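Uncharacterized protein (Acinetobacter baumannii, PDB 5D66) is of unknown function but folds as an ankyrin repeat domain, a helical scaffold that in other proteins usually mediates protein-protein binding. Local coordinates at residues 42-47 with 82-87; 61-66 with 95-100; 73-76 with 80-83; 87-92 with 119-124; 107-110 with 116-119. One frame throughout, in Å; residues are numbered along the deposited sequence. Where two conformers were deposited one is given.

Interaction 1: 42-47 with 82-87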
# COMPACT_ATOMS: atom_id res chain seq x y z
N VAL A 42 -7.36 -5.27 12.50
CA VAL A 42 -8.39 -4.40 13.05
C VAL A 42 -7.83 -3.02 13.38
O VAL A 42 -8.41 -1.98 13.01
CB VAL A 42 -9.05 -5.05 14.26
CG1 VAL A 42 -9.99 -4.10 14.97
CG2 VAL A 42 -9.79 -6.32 13.84
N ALA A 43 -6.68 -2.97 14.05
CA ALA A 43 -6.06 -1.68 14.39
C ALA A 43 -5.70 -0.91 13.14
O ALA A 43 -5.86 0.32 13.07
CB ALA A 43 -4.82 -1.89 15.23
N THR A 44 -5.18 -1.60 12.12
CA THR A 44 -4.72 -0.94 10.91
C THR A 44 -5.88 -0.34 10.13
O THR A 44 -5.79 0.79 9.63
CB THR A 44 -3.89 -1.89 10.06
OG1 THR A 44 -2.72 -2.30 10.81
CG2 THR A 44 -3.38 -1.21 8.79
N ARG A 45 -6.99 -1.06 10.01
CA ARG A 45 -8.15 -0.53 9.32
C ARG A 45 -8.63 0.79 9.95
O ARG A 45 -9.10 1.68 9.21
CB ARG A 45 -9.32 -1.50 9.32
CG ARG A 45 -9.09 -2.78 8.55
CD ARG A 45 -10.29 -3.66 8.64
NE ARG A 45 -10.09 -5.03 8.17
CZ ARG A 45 -10.37 -6.13 8.87
NH1 ARG A 45 -10.88 -6.07 10.08
NH2 ARG A 45 -10.21 -7.29 8.28
N ALA A 46 -8.47 0.93 11.24
CA ALA A 46 -8.87 2.10 11.97
C ALA A 46 -7.82 3.22 12.02
O ALA A 46 -8.08 4.30 12.56
CB ALA A 46 -9.28 1.71 13.39
N ASN A 47 -6.64 2.94 11.48
CA ASN A 47 -5.46 3.81 11.64
C ASN A 47 -5.16 4.09 13.11
O ASN A 47 -4.81 5.20 13.52
CB ASN A 47 -5.53 5.09 10.84
CG ASN A 47 -4.15 5.66 10.59
OD1 ASN A 47 -3.17 4.96 10.71
ND2 ASN A 47 -4.08 6.94 10.24
N LEU A 82 0.73 6.27 6.82
CA LEU A 82 2.15 6.22 6.60
C LEU A 82 2.91 5.85 7.89
O LEU A 82 3.91 5.15 7.81
CB LEU A 82 2.55 7.55 5.99
CG LEU A 82 4.02 7.67 5.60
CD1 LEU A 82 4.43 6.55 4.64
CD2 LEU A 82 4.17 9.04 4.95
N LYS A 83 2.40 6.25 9.05
CA LYS A 83 3.07 5.88 10.29
C LYS A 83 3.02 4.35 10.49
O LYS A 83 4.03 3.71 10.77
CB LYS A 83 2.47 6.63 11.51
CG LYS A 83 2.80 8.12 11.40
CD LYS A 83 2.15 8.91 12.47
CE LYS A 83 2.69 10.32 12.53
NZ LYS A 83 2.09 11.00 13.68
N ILE A 84 1.86 3.74 10.28
CA ILE A 84 1.74 2.29 10.39
C ILE A 84 2.56 1.65 9.28
O ILE A 84 3.26 0.66 9.53
CB ILE A 84 0.29 1.84 10.37
CG1 ILE A 84 -0.43 2.30 11.65
CG2 ILE A 84 0.23 0.31 10.29
CD1 ILE A 84 -1.89 1.98 11.70
N LEU A 85 2.47 2.18 8.06
CA LEU A 85 3.25 1.58 6.98
C LEU A 85 4.75 1.51 7.32
O LEU A 85 5.39 0.47 7.11
CB LEU A 85 3.05 2.36 5.69
CG LEU A 85 3.87 1.90 4.52
CD1 LEU A 85 3.43 0.47 4.09
CD2 LEU A 85 3.80 2.82 3.36
N ARG A 86 5.31 2.61 7.84
CA ARG A 86 6.73 2.63 8.19
C ARG A 86 7.04 1.54 9.23
O ARG A 86 8.08 0.91 9.15
CB ARG A 86 7.16 3.97 8.63
CG ARG A 86 7.17 4.98 7.54
CD ARG A 86 7.81 6.28 8.04
NE ARG A 86 7.43 7.49 7.29
CZ ARG A 86 7.83 7.79 6.06
NH1 ARG A 86 8.65 7.00 5.36
NH2 ARG A 86 7.43 8.94 5.49
N MSE A 87 6.15 1.35 10.19
CA MSE A 87 6.33 0.27 11.16
C MSE A 87 6.39 -1.07 10.47
O MSE A 87 7.25 -1.94 10.78
CB MSE A 87 5.23 0.24 12.21
CG MSE A 87 5.02 1.45 12.99
SE MSE A 87 3.36 1.26 14.03
CE MSE A 87 3.12 3.14 14.34
O HOH W 1 -0.55 5.42 10.03
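The flat carboxamide of Asn47 meets Ile84 through its oxygen: Asn47 OD1 lies 3.4 Å from Ile84 CD1, and the two side chains pass each other in opposite senses. The same oxygen takes a hydrogen bond from water 1 (2.7 Å from Asn47 OD1), and this water in turn accepts from the backbone of the second helix, at 2.9 Å from Ile84 N. Ile84 N lies in the first turn of helix 82-90, and water 1 is its hydrogen-bond partner here, joining the amide to the start of the helix.

Asn47 itself has left its helix. Its positive phi (54°) and the bond from Asn47 N to Thr44 O at 3.0 Å form part of a Schellman motif that closes helix 39-45. The branching of Ile84 explains how one side chain serves two partners. CG1 stands beside the backbone N (chi1 -67°) and sends CD1 to Asn47, whereas CG2, anti to that N, goes to Thr44, with Ile84 CG2 4.0 Å from Thr44 OG1. That hydroxyl is bonded to Leu40 O within its own helix, and its approach to the isoleucine is only van der Waals.

Ile84 is buried, as is Thr44, and the contact joins helix 39-45 to helix 82-90 in the ankyrin stack. Around it, Ala52 of helix 49-57 touches Ile84, Pro72 and Tyr75 of helix 72-79 touch Thr44, and the next residue, Leu85, faces helices 72-79 and 115-124.

Interaction 2: 61-66 with 95-100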
# COMPACT_ATOMS: atom_id res chain seq x y z
N ASP A 61 2.07 -10.43 12.83
CA ASP A 61 2.51 -10.60 11.45
C ASP A 61 1.87 -9.55 10.56
O ASP A 61 0.66 -9.50 10.31
CB ASP A 61 2.16 -11.99 10.99
CG ASP A 61 2.70 -12.37 9.65
OD1 ASP A 61 3.18 -11.50 8.91
OD2 ASP A 61 2.58 -13.60 9.32
N VAL A 62 2.70 -8.67 10.03
CA VAL A 62 2.26 -7.61 9.15
C VAL A 62 1.81 -8.06 7.78
O VAL A 62 1.24 -7.26 7.02
CB VAL A 62 3.33 -6.48 9.01
CG1 VAL A 62 3.74 -5.96 10.37
CG2 VAL A 62 4.52 -6.93 8.18
N ASN A 63 2.04 -9.33 7.48
CA ASN A 63 1.62 -9.96 6.23
C ASN A 63 0.47 -10.92 6.38
O ASN A 63 0.05 -11.50 5.40
CB ASN A 63 2.80 -10.72 5.62
CG ASN A 63 3.98 -9.78 5.39
OD1 ASN A 63 3.83 -8.77 4.69
ND2 ASN A 63 5.15 -10.13 5.91
N ALA A 64 -0.06 -11.11 7.59
CA ALA A 64 -1.23 -11.96 7.72
C ALA A 64 -2.37 -11.34 6.92
O ALA A 64 -2.52 -10.12 6.95
CB ALA A 64 -1.62 -12.10 9.20
N LYS A 65 -3.15 -12.16 6.25
CA LYS A 65 -4.24 -11.71 5.41
C LYS A 65 -5.63 -11.94 6.02
O LYS A 65 -5.83 -12.87 6.75
CB LYS A 65 -4.17 -12.29 3.99
CG LYS A 65 -3.13 -11.57 3.10
CD LYS A 65 -3.08 -12.12 1.71
CE LYS A 65 -2.27 -11.21 0.75
NZ LYS A 65 -2.19 -11.90 -0.57
N ASP A 66 -6.53 -11.08 5.63
CA ASP A 66 -7.96 -11.20 5.91
C ASP A 66 -8.70 -11.78 4.72
O ASP A 66 -8.10 -12.08 3.67
CB ASP A 66 -8.50 -9.87 6.40
CG ASP A 66 -8.78 -8.83 5.32
OD1 ASP A 66 -8.44 -9.08 4.15
OD2 ASP A 66 -9.38 -7.79 5.69
N LEU A 95 7.43 -7.26 0.46
CA LEU A 95 7.23 -6.31 -0.58
C LEU A 95 6.72 -6.93 -1.86
O LEU A 95 6.26 -6.26 -2.80
CB LEU A 95 8.49 -5.48 -0.85
CG LEU A 95 9.12 -4.80 0.38
CD1 LEU A 95 10.27 -3.96 -0.11
CD2 LEU A 95 8.10 -4.03 1.17
N LYS A 96 6.82 -8.27 -1.99
CA LYS A 96 6.29 -9.02 -3.10
C LYS A 96 4.83 -9.39 -2.90
O LYS A 96 4.19 -9.93 -3.83
CB LYS A 96 7.11 -10.30 -3.37
CG LYS A 96 8.53 -9.99 -3.81
CD LYS A 96 9.33 -11.31 -4.01
CE LYS A 96 10.62 -11.40 -3.22
NZ LYS A 96 11.39 -12.62 -3.58
N SER A 97 4.27 -9.19 -1.72
CA SER A 97 2.90 -9.57 -1.47
C SER A 97 1.96 -8.67 -2.22
O SER A 97 2.25 -7.50 -2.54
CB SER A 97 2.58 -9.56 0.04
OG SER A 97 2.61 -8.27 0.62
N THR A 98 0.79 -9.21 -2.48
CA THR A 98 -0.18 -8.57 -3.31
C THR A 98 -1.58 -8.59 -2.67
O THR A 98 -1.97 -9.55 -1.94
CB THR A 98 -0.24 -9.17 -4.73
OG1 THR A 98 -0.49 -10.57 -4.63
CG2 THR A 98 1.07 -8.95 -5.55
N ASN A 99 -2.35 -7.56 -2.99
CA ASN A 99 -3.71 -7.41 -2.53
C ASN A 99 -4.66 -8.18 -3.48
O ASN A 99 -4.20 -8.91 -4.36
CB ASN A 99 -4.05 -5.92 -2.47
CG ASN A 99 -3.88 -5.23 -3.79
OD1 ASN A 99 -4.16 -5.82 -4.83
ND2 ASN A 99 -3.39 -4.00 -3.78
N ARG A 100 -5.96 -8.03 -3.31
CA ARG A 100 -6.91 -8.80 -4.08
C ARG A 100 -6.86 -8.48 -5.55
O ARG A 100 -7.42 -9.31 -6.36
CB ARG A 100 -8.32 -8.67 -3.54
CG ARG A 100 -8.89 -7.33 -3.72
CD ARG A 100 -10.08 -7.11 -2.75
NE ARG A 100 -10.69 -5.82 -2.85
CZ ARG A 100 -10.37 -4.73 -2.11
NH1 ARG A 100 -9.30 -4.68 -1.29
NH2 ARG A 100 -11.12 -3.65 -2.27
O HOH W 2 1.62 -8.37 3.15
O HOH W 3 0.60 -12.06 -1.66
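Two of the long loops that link successive helix pairs in the ankyrin fold meet here, Lys65 and Asn63 of one reaching across to Thr98 and Ser97 of the other. The first loop is shaped by a type I beta turn from Asp61 to Ala64, combined with an Asx turn in which Asn63 N donates to Asp61 OD1 at 2.8 Å. The donor stands above the carboxylate plane, 44° out of it.

The direct link is a hydrogen bond of 2.7 Å from Lys65 NZ to Thr98 O. With a C=O...N angle of 165°, the ammonium sits nearly at the end of the carbonyl, and the lysine reaches it because its chain is extended beyond CG. Water 3 makes a second bridge, accepting from Lys65 NZ at 3.0 Å and from Thr98 N at 3.0 Å, so both backbone polar groups of Thr98 are tied to one lysine.

Asn63 and Ser97 do not bond directly. Water 2 donates to Asn63 OD1 and to Ser97 OG, each at 2.7 Å, and thereby spends both its hydrogens. Asn63 OD1 also accepts from Asp94 N and Asn63 ND2 donates to Gly92 O, while Ser97 OG is bonded to Asp94 O.

Leu74 of helix 72-79 packs against both Lys65 and Ser97, but between the two segments themselves the links are polar bonds and two waters. Since Gln69 OE1 takes a further bond from Lys65 NZ, the ammonium has three partners, as many as it has hydrogens. All three are uncharged, so its charge is probably balanced by dipoles and solvent at this surface.

Interaction 3: 73-76 with 80-83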
# COMPACT_ATOMS: atom_id res chain seq x y z
N TYR A 73 0.37 -4.35 6.21
CA TYR A 73 1.26 -3.64 5.28
C TYR A 73 0.48 -3.18 4.02
O TYR A 73 0.57 -2.02 3.61
CB TYR A 73 2.43 -4.57 4.94
CG TYR A 73 3.07 -4.27 3.59
CD1 TYR A 73 3.81 -3.13 3.39
CD2 TYR A 73 2.88 -5.13 2.52
CE1 TYR A 73 4.38 -2.88 2.14
CE2 TYR A 73 3.45 -4.89 1.28
CZ TYR A 73 4.15 -3.74 1.08
OH TYR A 73 4.70 -3.46 -0.15
N LEU A 74 -0.20 -4.11 3.34
CA LEU A 74 -0.85 -3.77 2.09
C LEU A 74 -1.89 -2.68 2.26
O LEU A 74 -2.01 -1.77 1.42
CB LEU A 74 -1.45 -4.99 1.42
CG LEU A 74 -0.50 -5.97 0.85
CD1 LEU A 74 -1.19 -7.33 0.61
CD2 LEU A 74 0.04 -5.48 -0.48
N TYR A 75 -2.69 -2.77 3.31
CA TYR A 75 -3.76 -1.86 3.56
C TYR A 75 -3.19 -0.47 3.97
O TYR A 75 -3.67 0.57 3.51
CB TYR A 75 -4.64 -2.34 4.70
CG TYR A 75 -5.92 -1.58 4.89
CD1 TYR A 75 -7.06 -1.99 4.25
CD2 TYR A 75 -6.00 -0.49 5.71
CE1 TYR A 75 -8.26 -1.30 4.38
CE2 TYR A 75 -7.17 0.19 5.86
CZ TYR A 75 -8.32 -0.22 5.21
OH TYR A 75 -9.52 0.45 5.39
N ALA A 76 -2.17 -0.44 4.82
CA ALA A 76 -1.58 0.84 5.23
C ALA A 76 -1.02 1.55 4.00
O ALA A 76 -1.15 2.78 3.87
CB ALA A 76 -0.51 0.67 6.29
N GLY A 80 -2.51 5.17 2.59
CA GLY A 80 -1.65 6.28 3.00
C GLY A 80 -1.52 6.42 4.50
O GLY A 80 -1.31 7.51 5.01
N TYR A 81 -1.66 5.32 5.22
CA TYR A 81 -1.48 5.32 6.69
C TYR A 81 0.03 5.15 6.90
O TYR A 81 0.54 4.08 7.19
CB TYR A 81 -2.28 4.21 7.32
CG TYR A 81 -3.79 4.37 7.27
CD1 TYR A 81 -4.42 5.55 6.88
CD2 TYR A 81 -4.60 3.31 7.62
CE1 TYR A 81 -5.81 5.65 6.84
CE2 TYR A 81 -6.00 3.42 7.62
CZ TYR A 81 -6.57 4.60 7.22
OH TYR A 81 -7.95 4.71 7.22
N LEU A 82 0.73 6.27 6.82
CA LEU A 82 2.15 6.22 6.60
C LEU A 82 2.91 5.85 7.89
O LEU A 82 3.91 5.15 7.81
CB LEU A 82 2.55 7.55 5.99
CG LEU A 82 4.02 7.67 5.60
CD1 LEU A 82 4.43 6.55 4.64
CD2 LEU A 82 4.17 9.04 4.95
N LYS A 83 2.40 6.25 9.05
CA LYS A 83 3.07 5.88 10.29
C LYS A 83 3.02 4.35 10.49
O LYS A 83 4.03 3.71 10.77
CB LYS A 83 2.47 6.63 11.51
CG LYS A 83 2.80 8.12 11.40
CD LYS A 83 2.15 8.91 12.47
CE LYS A 83 2.69 10.32 12.53
NZ LYS A 83 2.09 11.00 13.68
O HOH W 4 -9.56 2.78 6.35
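Tyr81 brings its CE2 to the edge of the Tyr75 ring, near that ring's plane and 3.9 Å from Tyr75 CE2. The tyrosine side chains cross at a slant, so the pair is not a parallel stack. The backbone turn between them sets the two residues side by side, and the first torsion of Tyr75, with CG anti to the backbone N (chi1 -170°), is compatible with the approach. The hydroxyls share water 4, which lies in the plane of the Tyr75 ring, 2.5 Å from Tyr75 OH and 2.7 Å from Tyr81 OH.

Behind the rings, Tyr81 N donates to Ala76 O at 2.9 Å, with an N-H...O angle of 145° and the donor in the carbonyl plane. This bond belongs to the Schellman motif at Gly80, whose positive phi (69°) suits glycine. Ala76 CB lies 4.1 Å from Tyr81 CB in the same turn. Tyr81, centre of an inverse gamma turn, occupies the N-cap position of the following helix.

The contact is therefore the tight corner between helices 72-79 and 82-90. Tyr75 also packs on Met41 and Thr44 of helix 39-45, and Ala76 on Leu85 of helix 82-90.

Interaction 4: 87-92 with 119-124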
# COMPACT_ATOMS: atom_id res chain seq x y z
N MSE A 87 6.15 1.35 10.19
CA MSE A 87 6.33 0.27 11.16
C MSE A 87 6.39 -1.07 10.47
O MSE A 87 7.25 -1.94 10.78
CB MSE A 87 5.23 0.24 12.21
CG MSE A 87 5.02 1.45 12.99
SE MSE A 87 3.36 1.26 14.03
CE MSE A 87 3.12 3.14 14.34
N THR A 88 5.47 -1.32 9.55
CA THR A 88 5.48 -2.59 8.84
C THR A 88 6.77 -2.83 8.03
O THR A 88 7.25 -3.96 7.94
CB THR A 88 4.21 -2.84 7.99
OG1 THR A 88 4.22 -2.09 6.79
CG2 THR A 88 2.93 -2.62 8.72
N LEU A 89 7.27 -1.75 7.42
CA LEU A 89 8.48 -1.85 6.64
C LEU A 89 9.73 -2.20 7.45
O LEU A 89 10.66 -2.76 6.95
CB LEU A 89 8.69 -0.57 5.81
CG LEU A 89 7.66 -0.29 4.73
CD1 LEU A 89 7.85 1.12 4.16
CD2 LEU A 89 7.79 -1.27 3.63
N MSE A 90 9.68 -1.88 8.74
CA MSE A 90 10.75 -2.18 9.70
C MSE A 90 10.56 -3.57 10.34
O MSE A 90 11.47 -4.02 11.06
CB MSE A 90 10.78 -1.11 10.79
CG MSE A 90 11.37 0.20 10.33
SE MSE A 90 13.19 0.07 9.67
CE MSE A 90 14.01 -0.94 11.00
N HIS A 91 9.40 -4.21 10.11
CA HIS A 91 9.03 -5.44 10.80
C HIS A 91 8.47 -6.46 9.86
O HIS A 91 7.49 -7.14 10.14
CB HIS A 91 8.04 -5.16 11.91
CG HIS A 91 8.64 -4.37 13.03
ND1 HIS A 91 9.45 -4.92 14.02
CD2 HIS A 91 8.69 -3.03 13.22
CE1 HIS A 91 9.88 -3.95 14.80
NE2 HIS A 91 9.44 -2.81 14.34
N GLY A 92 9.12 -6.62 8.72
CA GLY A 92 8.93 -7.80 7.91
C GLY A 92 7.95 -7.70 6.77
O GLY A 92 7.62 -8.74 6.16
N ARG A 119 6.73 7.64 -2.34
CA ARG A 119 8.16 7.87 -2.11
C ARG A 119 8.74 6.77 -1.18
O ARG A 119 9.80 6.22 -1.45
CB ARG A 119 8.38 9.29 -1.54
CG ARG A 119 9.80 9.72 -1.56
CD ARG A 119 10.04 11.05 -0.77
NE ARG A 119 9.03 12.13 -0.93
CZ ARG A 119 8.90 12.91 -2.02
NH1 ARG A 119 9.75 12.84 -3.02
NH2 ARG A 119 7.92 13.80 -2.06
N THR A 120 8.05 6.53 -0.11
CA THR A 120 8.45 5.56 0.91
C THR A 120 8.55 4.17 0.35
O THR A 120 9.52 3.43 0.64
CB THR A 120 7.48 5.64 2.08
OG1 THR A 120 7.57 6.96 2.71
CG2 THR A 120 7.75 4.59 3.16
N LEU A 121 7.56 3.74 -0.41
CA LEU A 121 7.54 2.41 -0.99
C LEU A 121 8.59 2.22 -2.06
O LEU A 121 9.18 1.15 -2.16
CB LEU A 121 6.14 2.07 -1.46
CG LEU A 121 5.11 1.88 -0.32
CD1 LEU A 121 3.71 1.81 -0.94
CD2 LEU A 121 5.33 0.66 0.48
N ILE A 122 8.82 3.25 -2.90
CA ILE A 122 9.92 3.20 -3.83
C ILE A 122 11.24 2.99 -3.10
O ILE A 122 12.05 2.13 -3.47
CB ILE A 122 9.97 4.47 -4.71
CG1 ILE A 122 8.80 4.48 -5.71
CG2 ILE A 122 11.29 4.55 -5.43
CD1 ILE A 122 8.65 5.83 -6.40
N ALA A 123 11.46 3.79 -2.07
CA ALA A 123 12.71 3.72 -1.29
C ALA A 123 12.90 2.36 -0.65
O ALA A 123 14.05 1.89 -0.53
CB ALA A 123 12.76 4.80 -0.22
N ALA A 124 11.80 1.73 -0.21
CA ALA A 124 11.88 0.43 0.41
C ALA A 124 12.23 -0.72 -0.54
O ALA A 124 12.70 -1.75 -0.11
CB ALA A 124 10.55 0.09 1.10
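Leu89 and Ala124 mark the closest backbone approach, their CA atoms 7.5 Å apart, where helices 82-90 and 115-124 of the ankyrin stack lie side by side and run in roughly the same direction. Both segments are near a helix C-terminus. In the first, the bond from His91 N to Thr88 O (3.1 Å) belongs to the final turn, and Gly92 follows with a positive phi of 96°. In the second, Ala124 N still donates to Thr120 O at 3.0 Å.

The spacing is bridged by one side chain, Leu89, which points at the facing helix and divides its two methyls. With CG beside the backbone N (chi1 -65°), the second torsion (chi2 170°) parts the methyls, and Leu89 CD2 comes to 4.0 Å from Ala124 CB. Leu121 completes the surface more loosely, its CD2 being 4.4 Å from Leu89 CD2. Tyr73 and Leu95 also pack on Leu89, joining this contact to helix 72-79 and the loop beyond helix 82-90.

Thr120 sorts its two branches by polarity. OG1 bonds back to Glu116 O, with a further weak bond from Arg86 NH1. The methyl is left for the leucine, and Leu89 CD1 meets Thr120 CG2 at 3.6 Å.

Interaction 5: 107-110 with 116-119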
# COMPACT_ATOMS: atom_id res chain seq x y z
N ILE A 107 0.96 0.25 -5.93
CA ILE A 107 0.00 0.55 -7.01
C ILE A 107 -1.19 1.37 -6.47
O ILE A 107 -1.48 2.45 -7.02
CB ILE A 107 -0.40 -0.69 -7.81
CG1 ILE A 107 0.85 -1.27 -8.51
CG2 ILE A 107 -1.45 -0.27 -8.85
CD1 ILE A 107 0.59 -2.50 -9.29
N PRO A 108 -1.87 0.95 -5.38
CA PRO A 108 -2.95 1.80 -4.86
C PRO A 108 -2.46 3.11 -4.30
O PRO A 108 -3.17 4.13 -4.37
CB PRO A 108 -3.64 0.91 -3.83
CG PRO A 108 -2.58 -0.09 -3.43
CD PRO A 108 -1.89 -0.37 -4.74
N ALA A 109 -1.25 3.16 -3.74
CA ALA A 109 -0.71 4.42 -3.24
C ALA A 109 -0.59 5.41 -4.40
O ALA A 109 -0.95 6.60 -4.29
CB ALA A 109 0.61 4.19 -2.58
N ALA A 110 -0.11 4.93 -5.56
CA ALA A 110 -0.01 5.78 -6.73
C ALA A 110 -1.39 6.18 -7.24
O ALA A 110 -1.64 7.31 -7.58
CB ALA A 110 0.83 5.06 -7.79
N GLU A 116 3.81 10.84 -0.49
CA GLU A 116 4.86 10.43 0.46
C GLU A 116 4.84 8.91 0.64
O GLU A 116 5.89 8.31 0.85
CB GLU A 116 4.73 11.13 1.81
CG GLU A 116 4.93 12.62 1.71
CD GLU A 116 6.18 12.98 0.99
OE1 GLU A 116 7.25 12.42 1.25
OE2 GLU A 116 6.12 13.82 0.07
N THR A 117 3.68 8.28 0.52
CA THR A 117 3.59 6.82 0.58
C THR A 117 4.30 6.19 -0.65
O THR A 117 5.07 5.25 -0.51
CB THR A 117 2.17 6.37 0.66
OG1 THR A 117 1.55 6.89 1.84
CG2 THR A 117 2.04 4.88 0.69
N VAL A 118 4.08 6.76 -1.84
CA VAL A 118 4.79 6.35 -3.02
C VAL A 118 6.32 6.48 -2.82
O VAL A 118 7.07 5.55 -3.09
CB VAL A 118 4.30 7.11 -4.27
CG1 VAL A 118 5.28 6.93 -5.45
CG2 VAL A 118 2.90 6.69 -4.62
N ARG A 119 6.73 7.64 -2.34
CA ARG A 119 8.16 7.87 -2.11
C ARG A 119 8.74 6.77 -1.18
O ARG A 119 9.80 6.22 -1.45
CB ARG A 119 8.38 9.29 -1.54
CG ARG A 119 9.80 9.72 -1.56
CD ARG A 119 10.04 11.05 -0.77
NE ARG A 119 9.03 12.13 -0.93
CZ ARG A 119 8.90 12.91 -2.02
NH1 ARG A 119 9.75 12.84 -3.02
NH2 ARG A 119 7.92 13.80 -2.06
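Arg119 NE donates to Glu116 OE1 at 2.8 Å, one turn along the helix that brings the intervening Thr117 and Val118 against Ala109 and Ala110. Arg119 NH2 also reaches Glu116 OE2 at 2.8 Å, a side-on grip with both bonds nearly straight (174° and 173° at hydrogen). The donors come on the syn side of each oxygen but clearly tilted out of the carboxylate plane. Both residues have a second conformer, and this grip describes one of them. Exposed as they are, they belong to the outer surface of the helix, and their salt bridge takes no part across the contact.

No hydrogen bond crosses the contact, which is made by methyls and backbone. Val118 CG2, anti to the carbonyl carbon and beside its backbone N (chi1 166° for CG1), is laid over the backbone between Ala109 and Ala110, only 3.6 Å from Ala110 N. It also touches both alanine methyls, with Ala109 CB 4.0 Å from Val118 CG2. Thr117 adds its methyl, placing Thr117 CG2 3.6 Å from Ala109 CB. Small side chains on helix 106-111 are consistent with this closeness: the CA atoms of Ala109 and Val118 are 5.8 Å apart.

Ile155 of helix 150-162 covers Ala110 and Val118, and Leu82 and Leu85 of helix 82-90 meet Thr117 from the preceding part of the chain. Short antiparallel helices joined by a tight turn are characteristic of ankyrin repeats.

The five contacts occupy the middle of an elongated ankyrin stack. Interaction 3 is the turn between helices 72-79 and 82-90, and interaction 5 the packing of helices 106-111 and 115-124; their centres lie about 10 Å apart. Interactions 1 and 4 both use helix 82-90, their centres about 12 Å apart, joining it to helix 39-45 on one hand and helix 115-124 on the other. Interaction 2 ties the loops together, and interaction 3 is nested within the chain it closes. Cross-links are direct: Arg45 NH2 forms a salt bridge with Asp66 OD2 between interactions 1 and 2. Helix 82-90 takes part in interactions 1, 3 and 4, so consecutive parts of the solenoid pack through it.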